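Local atomic coordinates of CofB (Escherichia coli, PDB entry 5AX6), a protein that serves as the minor pilin subunit of the CFA/III type IVb pilus of enterotoxigenic Escherichia coli, forming a homotrimer that probably takes part in pilus assembly. Residues 4-9 against 160-165; 12-17 against 121-126; 180-185 against 221-226; 140-145 against 227-232. All blocks are in the same frame, centred on the assembly; numbering follows the deposited sequence.

Contact 1 (4-9 against 160-165); sequences EARRQI and SNYVSS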
loop_
_atom_site.group_PDB
_atom_site.type_symbol
_atom_site.label_atom_id
_atom_site.label_comp_id
_atom_site.label_asym_id
_atom_site.label_seq_id
_atom_site.Cartn_x
_atom_site.Cartn_y
_atom_site.Cartn_z
ATOM N N GLU A 4 39.571 0.518 -20.960
ATOM C CA GLU A 4 38.646 0.635 -19.840
ATOM C C GLU A 4 37.511 -0.372 -19.945
ATOM O O GLU A 4 37.164 -1.035 -18.962
ATOM C CB GLU A 4 38.070 2.053 -19.761
ATOM C CG GLU A 4 36.947 2.229 -18.732
ATOM C CD GLU A 4 35.556 1.928 -19.289
ATOM O OE1 GLU A 4 35.448 1.592 -20.490
ATOM O OE2 GLU A 4 34.569 2.029 -18.525
ATOM N N ALA A 5 36.925 -0.463 -21.137
ATOM C CA ALA A 5 35.791 -1.346 -21.378
ATOM C C ALA A 5 36.120 -2.785 -20.989
ATOM O O ALA A 5 35.316 -3.459 -20.350
ATOM C CB ALA A 5 35.366 -1.274 -22.834
ATOM N N ARG A 6 37.307 -3.243 -21.377
ATOM C CA ARG A 6 37.769 -4.580 -21.027
ATOM C C ARG A 6 37.927 -4.728 -19.512
ATOM O O ARG A 6 37.447 -5.696 -18.913
ATOM C CB ARG A 6 39.097 -4.888 -21.722
ATOM C CG ARG A 6 39.851 -6.073 -21.122
ATOM C CD ARG A 6 41.285 -6.156 -21.640
ATOM N NE ARG A 6 42.087 -4.985 -21.279
ATOM C CZ ARG A 6 42.867 -4.907 -20.203
ATOM N NH1 ARG A 6 42.955 -5.936 -19.368
ATOM N NH2 ARG A 6 43.560 -3.800 -19.961
ATOM N N ARG A 7 38.607 -3.764 -18.899
ATOM C CA ARG A 7 38.827 -3.793 -17.461
ATOM C C ARG A 7 37.513 -3.711 -16.694
ATOM O O ARG A 7 37.383 -4.299 -15.620
ATOM C CB ARG A 7 39.762 -2.658 -17.031
ATOM C CG ARG A 7 41.230 -2.911 -17.346
ATOM C CD ARG A 7 42.137 -1.952 -16.580
ATOM N NE ARG A 7 41.803 -0.557 -16.850
ATOM C CZ ARG A 7 42.373 0.177 -17.800
ATOM N NH1 ARG A 7 43.320 -0.346 -18.570
ATOM N NH2 ARG A 7 41.997 1.436 -17.974
ATOM N N GLN A 8 36.535 -2.996 -17.240
ATOM C CA GLN A 8 35.257 -2.890 -16.555
ATOM C C GLN A 8 34.536 -4.231 -16.538
ATOM O O GLN A 8 33.852 -4.566 -15.569
ATOM C CB GLN A 8 34.362 -1.835 -17.197
ATOM C CG GLN A 8 33.168 -1.478 -16.324
ATOM C CD GLN A 8 33.594 -0.901 -14.974
ATOM O OE1 GLN A 8 34.253 0.139 -14.912
ATOM N NE2 GLN A 8 33.229 -1.582 -13.891
ATOM N N ILE A 9 34.687 -5.003 -17.606
ATOM C CA ILE A 9 33.998 -6.280 -17.683
ATOM C C ILE A 9 34.611 -7.271 -16.698
ATOM O O ILE A 9 33.889 -7.997 -16.019
ATOM C CB ILE A 9 34.033 -6.853 -19.113
ATOM C CG1 ILE A 9 33.087 -6.050 -20.009
ATOM C CG2 ILE A 9 33.633 -8.324 -19.113
ATOM C CD1 ILE A 9 33.205 -6.382 -21.484
ATOM N N SER A 160 46.074 0.209 -10.524
ATOM C CA SER A 160 45.486 1.518 -10.249
ATOM C C SER A 160 44.349 1.837 -11.216
ATOM O O SER A 160 43.344 2.449 -10.835
ATOM C CB SER A 160 46.552 2.614 -10.326
ATOM O OG SER A 160 45.953 3.901 -10.419
ATOM N N ASN A 161 44.526 1.442 -12.472
ATOM C CA ASN A 161 43.463 1.564 -13.459
ATOM C C ASN A 161 42.305 0.669 -13.043
ATOM O O ASN A 161 41.131 1.012 -13.211
ATOM C CB ASN A 161 43.964 1.184 -14.855
ATOM C CG ASN A 161 45.324 1.783 -15.174
ATOM O OD1 ASN A 161 45.668 2.866 -14.698
ATOM N ND2 ASN A 161 46.107 1.076 -15.983
ATOM N N TYR A 162 42.658 -0.480 -12.472
ATOM C CA TYR A 162 41.676 -1.470 -12.061
ATOM C C TYR A 162 40.926 -1.055 -10.803
ATOM O O TYR A 162 39.758 -1.396 -10.639
ATOM C CB TYR A 162 42.352 -2.823 -11.843
ATOM C CG TYR A 162 42.251 -3.731 -13.038
ATOM C CD1 TYR A 162 41.032 -4.291 -13.400
ATOM C CD2 TYR A 162 43.368 -4.031 -13.806
ATOM C CE1 TYR A 162 40.925 -5.126 -14.497
ATOM C CE2 TYR A 162 43.275 -4.865 -14.906
ATOM C CZ TYR A 162 42.048 -5.410 -15.248
ATOM O OH TYR A 162 41.940 -6.241 -16.339
ATOM N N VAL A 163 41.587 -0.320 -9.915
ATOM C CA VAL A 163 40.933 0.110 -8.686
ATOM C C VAL A 163 39.726 0.987 -8.997
ATOM O O VAL A 163 38.674 0.878 -8.363
ATOM C CB VAL A 163 41.896 0.870 -7.759
ATOM C CG1 VAL A 163 41.115 1.583 -6.666
ATOM C CG2 VAL A 163 42.916 -0.087 -7.150
ATOM N N SER A 164 39.871 1.857 -9.987
ATOM C CA SER A 164 38.773 2.726 -10.382
ATOM C C SER A 164 37.607 1.914 -10.949
ATOM O O SER A 164 36.445 2.181 -10.634
ATOM C CB SER A 164 39.248 3.762 -11.405
ATOM O OG SER A 164 38.244 4.734 -11.637
ATOM N N SER A 165 37.904 0.915 -11.775
ATOM C CA SER A 165 36.826 0.107 -12.331
ATOM C C SER A 165 36.252 -0.846 -11.271
ATOM O O SER A 165 35.061 -1.141 -11.292
ATOM C CB SER A 165 37.294 -0.665 -13.574
ATOM O OG SER A 165 38.270 -1.636 -13.265
#
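With CG anti to its carbonyl carbon (chi1 -76°) and a bend further out at chi3 (-57°), R7 lays its aliphatic chain over one face of the Y162 ring. CD stands above the middle of that ring, 3.6 Å from its centroid, in a CH-pi contact, while R7 CG lies 3.4 Å from Y162 CZ. The bend carries the guanidinium beyond the ring to N161, whose CB rests 3.4 Å from R7 NE over one face of the planar group. A long arginine suits this place because its methylenes serve the aromatic ring and its charged end can stay near the surface. On the other flank of R7, the amide of Q8, brought round by a bend in its chain, donates from NE2 to S165 O at 3.2 Å. Small S165 lets the helices approach, and its OG is paired with S11 OG of the N-terminal helix. Were Y162 cut back to an alanine, the R7 methylenes would probably lose the face they lie on and that chain be left free to turn. The local axes of 4-9 and 161-165, on helices 4-25 and 161-171, cross at -60° and come within 9.3 Å, with Y162 also packing on V10 and S11, and V163 on F205 in a nearby loop.

Contact 2 (12-17 against 121-126); sequences NALISE and LKIDRI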
loop_
_atom_site.group_PDB
_atom_site.type_symbol
_atom_site.label_atom_id
_atom_site.label_comp_id
_atom_site.label_asym_id
_atom_site.label_seq_id
_atom_site.Cartn_x
_atom_site.Cartn_y
_atom_site.Cartn_z
ATOM N N ASN A 12 33.490 -6.105 -13.217
ATOM C CA ASN A 12 32.115 -6.487 -12.925
ATOM C C ASN A 12 32.007 -7.950 -12.503
ATOM O O ASN A 12 31.230 -8.287 -11.604
ATOM C CB ASN A 12 31.197 -6.240 -14.128
ATOM C CG ASN A 12 30.925 -4.771 -14.369
ATOM O OD1 ASN A 12 31.130 -3.930 -13.491
ATOM N ND2 ASN A 12 30.450 -4.452 -15.568
ATOM N N ALA A 13 32.768 -8.816 -13.156
ATOM C CA ALA A 13 32.730 -10.238 -12.832
ATOM C C ALA A 13 33.389 -10.502 -11.469
ATOM O O ALA A 13 32.892 -11.298 -10.665
ATOM C CB ALA A 13 33.412 -11.046 -13.917
ATOM N N LEU A 14 34.514 -9.841 -11.224
ATOM C CA LEU A 14 35.187 -9.941 -9.931
ATOM C C LEU A 14 34.266 -9.504 -8.786
ATOM O O LEU A 14 34.149 -10.196 -7.769
ATOM C CB LEU A 14 36.467 -9.106 -9.935
ATOM C CG LEU A 14 37.631 -9.723 -10.713
ATOM C CD1 LEU A 14 38.750 -8.699 -10.927
ATOM C CD2 LEU A 14 38.171 -10.976 -9.998
ATOM N N ILE A 15 33.615 -8.358 -8.949
ATOM C CA ILE A 15 32.699 -7.861 -7.928
ATOM C C ILE A 15 31.502 -8.794 -7.727
ATOM O O ILE A 15 31.012 -8.957 -6.609
ATOM C CB ILE A 15 32.185 -6.458 -8.277
ATOM C CG1 ILE A 15 33.285 -5.421 -8.055
ATOM C CG2 ILE A 15 30.936 -6.120 -7.473
ATOM C CD1 ILE A 15 34.230 -5.761 -6.934
ATOM N N SER A 16 31.024 -9.412 -8.798
ATOM C CA SER A 16 29.909 -10.342 -8.656
ATOM C C SER A 16 30.298 -11.537 -7.799
ATOM O O SER A 16 29.511 -11.978 -6.955
ATOM C CB SER A 16 29.412 -10.833 -10.011
ATOM O OG SER A 16 28.258 -11.636 -9.827
ATOM N N GLU A 17 31.500 -12.058 -8.022
ATOM C CA GLU A 17 32.027 -13.167 -7.235
ATOM C C GLU A 17 32.144 -12.741 -5.776
ATOM O O GLU A 17 31.679 -13.428 -4.868
ATOM C CB GLU A 17 33.399 -13.613 -7.762
ATOM C CG GLU A 17 33.406 -14.202 -9.172
ATOM C CD GLU A 17 32.978 -15.664 -9.213
ATOM O OE1 GLU A 17 33.850 -16.555 -9.058
ATOM O OE2 GLU A 17 31.770 -15.925 -9.414
ATOM N N LEU A 121 43.605 -10.033 -14.017
ATOM C CA LEU A 121 43.320 -9.922 -12.594
ATOM C C LEU A 121 42.349 -11.025 -12.193
ATOM O O LEU A 121 41.288 -11.168 -12.803
ATOM C CB LEU A 121 42.745 -8.539 -12.275
ATOM C CG LEU A 121 42.780 -8.014 -10.838
ATOM C CD1 LEU A 121 44.202 -7.931 -10.299
ATOM C CD2 LEU A 121 42.100 -6.656 -10.762
ATOM N N LYS A 122 42.723 -11.802 -11.177
ATOM C CA LYS A 122 41.940 -12.954 -10.722
ATOM C C LYS A 122 41.942 -13.047 -9.206
ATOM O O LYS A 122 42.905 -12.642 -8.566
ATOM C CB LYS A 122 42.511 -14.260 -11.278
ATOM C CG LYS A 122 42.548 -14.362 -12.786
ATOM C CD LYS A 122 43.220 -15.653 -13.207
ATOM C CE LYS A 122 43.108 -15.851 -14.717
ATOM N NZ LYS A 122 44.119 -16.835 -15.216
ATOM N N ILE A 123 40.900 -13.633 -8.633
ATOM C CA ILE A 123 40.938 -13.932 -7.199
ATOM C C ILE A 123 41.813 -15.147 -6.935
ATOM O O ILE A 123 41.555 -16.232 -7.450
ATOM C CB ILE A 123 39.534 -14.182 -6.627
ATOM C CG1 ILE A 123 38.658 -12.951 -6.845
ATOM C CG2 ILE A 123 39.627 -14.533 -5.130
ATOM C CD1 ILE A 123 37.168 -13.195 -6.630
ATOM N N ASP A 124 42.854 -14.963 -6.126
ATOM C CA ASP A 124 43.823 -16.023 -5.882
ATOM C C ASP A 124 43.580 -16.732 -4.548
ATOM O O ASP A 124 43.977 -17.877 -4.342
ATOM C CB ASP A 124 45.243 -15.443 -5.907
ATOM C CG ASP A 124 46.305 -16.518 -6.004
ATOM O OD1 ASP A 124 46.163 -17.420 -6.863
ATOM O OD2 ASP A 124 47.275 -16.471 -5.219
ATOM N N ARG A 125 42.910 -16.038 -3.641
ATOM C CA ARG A 125 42.837 -16.493 -2.271
ATOM C C ARG A 125 41.831 -15.649 -1.512
ATOM O O ARG A 125 41.641 -14.467 -1.819
ATOM C CB ARG A 125 44.229 -16.404 -1.635
ATOM C CG ARG A 125 44.255 -16.353 -0.139
ATOM C CD ARG A 125 45.696 -16.255 0.341
ATOM N NE ARG A 125 45.760 -15.754 1.709
ATOM C CZ ARG A 125 46.884 -15.640 2.400
ATOM N NH1 ARG A 125 48.036 -16.009 1.850
ATOM N NH2 ARG A 125 46.848 -15.173 3.640
ATOM N N ILE A 126 41.170 -16.281 -0.549
ATOM C CA ILE A 126 40.168 -15.628 0.283
ATOM C C ILE A 126 40.490 -15.885 1.738
ATOM O O ILE A 126 40.809 -17.018 2.117
ATOM C CB ILE A 126 38.750 -16.132 -0.037
ATOM C CG1 ILE A 126 38.404 -15.826 -1.497
ATOM C CG2 ILE A 126 37.721 -15.507 0.910
ATOM C CD1 ILE A 126 37.139 -16.543 -1.991
#
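The hydrophobic core between the N-terminal helix and the antiparallel sheet of the pilin domain is built here by L14, which sets its two methyl groups on different residues of strand 121-130. CD1 meets L121 CD2 at 3.9 Å, the two side chains crossing at about a right angle, and CD2 reaches I123 CG1 at 3.8 Å, those chains sliding past one another in opposite directions. With CG anti to the carbonyl carbon (chi1 -75°), the fork of L14 opens toward the strand, a shape to which a branched leucine is well suited. One turn further along the helix, E17 offers only its aliphatic part: CB lies 4.0 Å from I123 CD1, while its carboxylate forms a salt bridge with R84, so the buried acid has a charged mate. A helix laid against an antiparallel sheet is the hallmark of pilin globular domains, and the local helix axis runs 24° from the strand direction at a distance of 9.5 Å. With a serine in place of L14, both L121 CD2 and I123 CG1 would be likely to lose their helix partner, opening a gap between helix and sheet. Beyond I123 the strand carries a classic beta bulge, D124 and R125 both facing I145. L121 also packs on Y162 of helix 161-171, and I123 on L146 of strand 139-148.

Contact 3 (180-185 against 221-226); sequences IYVVER and YGLRLS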
loop_
_atom_site.group_PDB
_atom_site.type_symbol
_atom_site.label_atom_id
_atom_site.label_comp_id
_atom_site.label_asym_id
_atom_site.label_seq_id
_atom_site.Cartn_x
_atom_site.Cartn_y
_atom_site.Cartn_z
ATOM N N ILE A 180 41.916 -1.178 0.743
ATOM C CA ILE A 180 42.607 -1.840 -0.346
ATOM C C ILE A 180 44.092 -1.760 -0.059
ATOM O O ILE A 180 44.620 -0.670 0.109
ATOM C CB ILE A 180 42.305 -1.171 -1.693
ATOM C CG1 ILE A 180 40.808 -1.271 -2.007
ATOM C CG2 ILE A 180 43.161 -1.783 -2.788
ATOM C CD1 ILE A 180 40.379 -0.442 -3.201
ATOM N N TYR A 181 44.752 -2.909 0.013
ATOM C CA TYR A 181 46.181 -2.951 0.294
ATOM C C TYR A 181 46.929 -3.526 -0.886
ATOM O O TYR A 181 46.409 -4.373 -1.615
ATOM C CB TYR A 181 46.478 -3.791 1.543
ATOM C CG TYR A 181 46.282 -3.078 2.851
ATOM C CD1 TYR A 181 47.369 -2.736 3.642
ATOM C CD2 TYR A 181 45.015 -2.734 3.295
ATOM C CE1 TYR A 181 47.195 -2.083 4.852
ATOM C CE2 TYR A 181 44.825 -2.085 4.498
ATOM C CZ TYR A 181 45.921 -1.763 5.275
ATOM O OH TYR A 181 45.734 -1.112 6.472
ATOM N N VAL A 182 48.166 -3.074 -1.063
ATOM C CA VAL A 182 49.062 -3.696 -2.024
ATOM C C VAL A 182 49.729 -4.897 -1.359
ATOM O O VAL A 182 50.227 -4.794 -0.228
ATOM C CB VAL A 182 50.130 -2.705 -2.527
ATOM C CG1 VAL A 182 51.135 -3.410 -3.417
ATOM C CG2 VAL A 182 49.471 -1.551 -3.261
ATOM N N VAL A 183 49.726 -6.039 -2.038
ATOM C CA VAL A 183 50.403 -7.208 -1.507
ATOM C C VAL A 183 51.419 -7.729 -2.513
ATOM O O VAL A 183 51.376 -7.375 -3.686
ATOM C CB VAL A 183 49.399 -8.319 -1.113
ATOM C CG1 VAL A 183 48.516 -7.824 0.042
ATOM C CG2 VAL A 183 48.541 -8.749 -2.309
ATOM N N GLU A 184 52.345 -8.548 -2.037
ATOM C CA GLU A 184 53.412 -9.040 -2.881
ATOM C C GLU A 184 53.807 -10.448 -2.484
ATOM O O GLU A 184 53.591 -10.884 -1.347
ATOM C CB GLU A 184 54.635 -8.110 -2.801
ATOM C CG GLU A 184 55.238 -8.038 -1.407
ATOM C CD GLU A 184 56.409 -7.068 -1.296
ATOM O OE1 GLU A 184 56.193 -5.836 -1.365
ATOM O OE2 GLU A 184 57.552 -7.546 -1.130
ATOM N N ARG A 185 54.392 -11.165 -3.430
ATOM C CA ARG A 185 55.016 -12.433 -3.112
ATOM C C ARG A 185 56.249 -12.588 -3.982
ATOM O O ARG A 185 56.359 -11.958 -5.040
ATOM C CB ARG A 185 54.051 -13.597 -3.311
ATOM C CG ARG A 185 53.501 -13.720 -4.704
ATOM C CD ARG A 185 52.439 -14.797 -4.759
ATOM N NE ARG A 185 51.838 -14.912 -6.081
ATOM C CZ ARG A 185 50.855 -15.748 -6.384
ATOM N NH1 ARG A 185 50.344 -16.548 -5.451
ATOM N NH2 ARG A 185 50.372 -15.777 -7.618
ATOM N N TYR A 221 53.029 -8.652 -7.717
ATOM C CA TYR A 221 52.137 -7.838 -6.901
ATOM C C TYR A 221 50.674 -8.217 -7.065
ATOM O O TYR A 221 50.283 -8.877 -8.030
ATOM C CB TYR A 221 52.328 -6.361 -7.226
ATOM C CG TYR A 221 53.650 -5.824 -6.735
ATOM C CD1 TYR A 221 53.802 -5.417 -5.415
ATOM C CD2 TYR A 221 54.752 -5.732 -7.584
ATOM C CE1 TYR A 221 55.010 -4.927 -4.950
ATOM C CE2 TYR A 221 55.977 -5.242 -7.122
ATOM C CZ TYR A 221 56.092 -4.839 -5.811
ATOM O OH TYR A 221 57.287 -4.353 -5.343
ATOM N N GLY A 222 49.870 -7.795 -6.098
ATOM C CA GLY A 222 48.442 -8.028 -6.133
ATOM C C GLY A 222 47.759 -6.988 -5.277
ATOM O O GLY A 222 48.415 -6.114 -4.712
ATOM N N LEU A 223 46.436 -7.071 -5.198
ATOM C CA LEU A 223 45.658 -6.192 -4.339
ATOM C C LEU A 223 44.842 -7.033 -3.384
ATOM O O LEU A 223 44.255 -8.041 -3.782
ATOM C CB LEU A 223 44.718 -5.295 -5.149
ATOM C CG LEU A 223 45.330 -4.255 -6.088
ATOM C CD1 LEU A 223 44.224 -3.678 -6.970
ATOM C CD2 LEU A 223 46.022 -3.159 -5.292
ATOM N N ARG A 224 44.799 -6.621 -2.127
ATOM C CA ARG A 224 43.888 -7.244 -1.186
ATOM C C ARG A 224 42.683 -6.333 -0.999
ATOM O O ARG A 224 42.824 -5.188 -0.561
ATOM C CB ARG A 224 44.582 -7.510 0.153
ATOM C CG ARG A 224 43.705 -8.274 1.137
ATOM C CD ARG A 224 44.361 -8.399 2.493
ATOM N NE ARG A 224 44.500 -7.111 3.167
ATOM C CZ ARG A 224 44.995 -6.976 4.394
ATOM N NH1 ARG A 224 45.392 -8.052 5.061
ATOM N NH2 ARG A 224 45.102 -5.775 4.945
ATOM N N LEU A 225 41.501 -6.827 -1.363
ATOM C CA LEU A 225 40.276 -6.067 -1.175
ATOM C C LEU A 225 39.563 -6.583 0.061
ATOM O O LEU A 225 39.273 -7.781 0.143
ATOM C CB LEU A 225 39.350 -6.189 -2.393
ATOM C CG LEU A 225 39.910 -5.892 -3.781
ATOM C CD1 LEU A 225 38.843 -6.172 -4.841
ATOM C CD2 LEU A 225 40.355 -4.444 -3.854
ATOM N N SER A 226 39.284 -5.695 1.016
ATOM C CA SER A 226 38.627 -6.086 2.264
ATOM C C SER A 226 37.169 -5.659 2.267
ATOM O O SER A 226 36.869 -4.499 1.996
ATOM C CB SER A 226 39.327 -5.465 3.479
ATOM O OG SER A 226 40.674 -5.892 3.566
HETATM O O HOH W 1 58.005 -4.571 -2.854
#
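Two pairs of backbone hydrogen bonds join Y181 to R224 and V183 to G222. In the first, R224 N donates to Y181 O at 2.8 Å and Y181 N returns the bond to R224 O; in the second, V183 N meets G222 O almost straight (176°), though from well above the carbonyl plane. R224 then runs alongside Y181, and a bend at chi3 (67°) places NH2 over one face of the ring, toward its rim. The guanidinium and ring planes stand 71° apart, and R224 CZ lies 4.7 Å from the centroid of the Y181 ring in a cation-pi contact. R224 NH2 is also bonded to L63 O, and Y181 OH to Q48 of the second subunit, so this tyrosine has one end in the trimer interface. The segments are neighbouring antiparallel strands in the middle of the pilin-domain sheet. Y181, V183 and R224 share one face, where V183 CG2 comes within 3.5 Å of G222 C; a CB on G222 would crowd this methyl, which suits a glycine. The other face carries I180, V182, L223 and L225: I180 CG1 touches L225 CD2 at 3.7 Å, and V163 of helix 161-171 covers I180 and L223. At the far end of that face, a water donates to both E184 OE1 (2.7 Å) and Y221 OH (2.6 Å), which are also hydrogen-bonded to T196 and D216 O respectively.

Contact 4 (140-145 against 227-232); sequences ERVDFI and IDPNLG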
loop_
_atom_site.group_PDB
_atom_site.type_symbol
_atom_site.label_atom_id
_atom_site.label_comp_id
_atom_site.label_asym_id
_atom_site.label_seq_id
_atom_site.Cartn_x
_atom_site.Cartn_y
_atom_site.Cartn_z
ATOM N N GLU A 140 34.345 -11.386 10.731
ATOM C CA GLU A 140 34.160 -9.941 10.821
ATOM C C GLU A 140 34.720 -9.205 9.626
ATOM O O GLU A 140 34.484 -8.003 9.448
ATOM C CB GLU A 140 34.791 -9.394 12.110
ATOM C CG GLU A 140 36.302 -9.443 12.164
ATOM C CD GLU A 140 36.838 -8.873 13.477
ATOM O OE1 GLU A 140 36.365 -9.306 14.551
ATOM O OE2 GLU A 140 37.712 -7.981 13.431
ATOM N N ARG A 141 35.470 -9.914 8.797
ATOM C CA ARG A 141 35.994 -9.301 7.585
ATOM C C ARG A 141 36.281 -10.381 6.559
ATOM O O ARG A 141 36.716 -11.471 6.930
ATOM C CB ARG A 141 37.277 -8.502 7.880
ATOM C CG ARG A 141 37.629 -7.503 6.779
ATOM C CD ARG A 141 38.875 -6.704 7.124
ATOM N NE ARG A 141 40.106 -7.477 6.960
ATOM C CZ ARG A 141 40.980 -7.716 7.935
ATOM N NH1 ARG A 141 40.756 -7.270 9.165
ATOM N NH2 ARG A 141 42.077 -8.413 7.679
ATOM N N VAL A 142 36.040 -10.082 5.284
ATOM C CA VAL A 142 36.413 -11.007 4.215
ATOM C C VAL A 142 37.422 -10.331 3.307
ATOM O O VAL A 142 37.133 -9.298 2.707
ATOM C CB VAL A 142 35.189 -11.471 3.377
ATOM C CG1 VAL A 142 35.620 -12.520 2.349
ATOM C CG2 VAL A 142 34.095 -12.030 4.279
ATOM N N ASP A 143 38.612 -10.916 3.216
ATOM C CA ASP A 143 39.665 -10.379 2.363
ATOM C C ASP A 143 39.793 -11.198 1.086
ATOM O O ASP A 143 39.818 -12.420 1.143
ATOM C CB ASP A 143 41.017 -10.384 3.092
ATOM C CG ASP A 143 41.087 -9.372 4.229
ATOM O OD1 ASP A 143 40.283 -8.408 4.241
ATOM O OD2 ASP A 143 41.973 -9.538 5.100
ATOM N N PHE A 144 39.908 -10.511 -0.046
ATOM C CA PHE A 144 40.124 -11.142 -1.342
ATOM C C PHE A 144 41.475 -10.698 -1.887
ATOM O O PHE A 144 41.703 -9.503 -2.069
ATOM C CB PHE A 144 39.012 -10.762 -2.329
ATOM C CG PHE A 144 37.648 -11.222 -1.913
ATOM C CD1 PHE A 144 37.137 -12.434 -2.370
ATOM C CD2 PHE A 144 36.872 -10.443 -1.066
ATOM C CE1 PHE A 144 35.873 -12.871 -1.978
ATOM C CE2 PHE A 144 35.612 -10.856 -0.682
ATOM C CZ PHE A 144 35.105 -12.076 -1.138
ATOM N N ILE A 145 42.370 -11.649 -2.120
ATOM C CA ILE A 145 43.676 -11.337 -2.691
ATOM C C ILE A 145 43.572 -11.548 -4.188
ATOM O O ILE A 145 43.271 -12.652 -4.647
ATOM C CB ILE A 145 44.809 -12.210 -2.097
ATOM C CG1 ILE A 145 45.106 -11.792 -0.651
ATOM C CG2 ILE A 145 46.084 -12.092 -2.925
ATOM C CD1 ILE A 145 44.014 -12.168 0.328
ATOM N N ILE A 227 36.280 -6.594 2.586
ATOM C CA ILE A 227 34.849 -6.297 2.691
ATOM C C ILE A 227 34.347 -6.576 4.098
ATOM O O ILE A 227 34.648 -7.623 4.674
ATOM C CB ILE A 227 34.003 -7.135 1.718
ATOM C CG1 ILE A 227 34.633 -7.173 0.324
ATOM C CG2 ILE A 227 32.550 -6.634 1.722
ATOM C CD1 ILE A 227 34.446 -5.906 -0.487
ATOM N N ASP A 228 33.581 -5.642 4.650
ATOM C CA ASP A 228 32.902 -5.853 5.929
ATOM C C ASP A 228 31.556 -6.511 5.650
ATOM O O ASP A 228 30.663 -5.852 5.132
ATOM C CB ASP A 228 32.710 -4.505 6.654
ATOM C CG ASP A 228 32.011 -4.636 7.999
ATOM O OD1 ASP A 228 31.549 -5.745 8.360
ATOM O OD2 ASP A 228 31.910 -3.601 8.698
ATOM N N PRO A 229 31.398 -7.808 5.981
ATOM C CA PRO A 229 30.132 -8.459 5.608
ATOM C C PRO A 229 28.934 -7.907 6.363
ATOM O O PRO A 229 27.801 -8.176 5.961
ATOM C CB PRO A 229 30.368 -9.928 5.988
ATOM C CG PRO A 229 31.367 -9.851 7.110
ATOM C CD PRO A 229 32.282 -8.720 6.728
ATOM N N ASN A 230 29.160 -7.177 7.454
ATOM C CA ASN A 230 28.027 -6.617 8.195
ATOM C C ASN A 230 27.596 -5.228 7.730
ATOM O O ASN A 230 26.545 -4.729 8.131
ATOM C CB ASN A 230 28.351 -6.575 9.688
ATOM C CG ASN A 230 28.530 -7.966 10.266
ATOM O OD1 ASN A 230 27.755 -8.865 9.965
ATOM N ND2 ASN A 230 29.575 -8.158 11.059
ATOM N N LEU A 231 28.410 -4.593 6.897
ATOM C CA LEU A 231 28.087 -3.254 6.428
ATOM C C LEU A 231 26.924 -3.319 5.438
ATOM O O LEU A 231 27.018 -4.000 4.419
ATOM C CB LEU A 231 29.310 -2.599 5.783
ATOM C CG LEU A 231 29.126 -1.154 5.299
ATOM C CD1 LEU A 231 28.764 -0.231 6.468
ATOM C CD2 LEU A 231 30.395 -0.671 4.605
ATOM N N GLY A 232 25.830 -2.627 5.751
ATOM C CA GLY A 232 24.654 -2.636 4.896
ATOM C C GLY A 232 23.855 -3.928 4.945
ATOM O O GLY A 232 22.954 -4.142 4.135
HETATM O O HOH W 2 32.359 -6.581 10.637
#
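I227 and V142 form an antiparallel hydrogen-bonded pair where strand 220-227 leaves the pilin-domain sheet, and a type I beta turn, D228 to L231, follows at once. The two bonds are V142 N to I227 O, 2.9 Å and nearly straight, and I227 N to V142 O, 2.8 Å. I227 sends CG1 to the edge of the F144 ring, near its plane, 3.9 Å from CE2; chi1 of -45° sets that branch anti to the carbonyl carbon. Both residues also pack on I18 of the N-terminal helix, a setting that favours large apolar side chains. R141 has CG anti to the backbone N (chi1 -162°) and is bent at chi3 (76°), which carries its guanidinium forward along its own strand. There NE and NH2 grip the two oxygens of D143 side-on, one nitrogen to each, in a salt bridge that gives both buried charges a partner. The ring of P229 sets CD 3.6 Å from E140 O. D228 OD1 accepts from N230 N, which comes from above the carboxylate plane, in an Asx turn, and a single water donates to E140 O and D228 OD1 while accepting from N230 ND2 at 3.2 Å.

All four contacts lie in the pilin part of the chain, 33 to 43 Å from its centre, and together they tie the N-terminal helix and helix 161-171 to one antiparallel sheet. Contacts 1 and 2 share helix 4-25, with centres 13 Å apart, and Y162 touches L121 between them. Contacts 2, 3 and 4 all reach the sheet, where strand 139-148 lies between 121-130 and 220-227. Along the chain, contact 2 is nested within contact 1 and contact 3 within contact 4, while contacts 1 and 4 cross. Sequence-distant pieces are thus interlocked into one compact domain, and D124 with R185 adds a salt bridge between contacts 2 and 3.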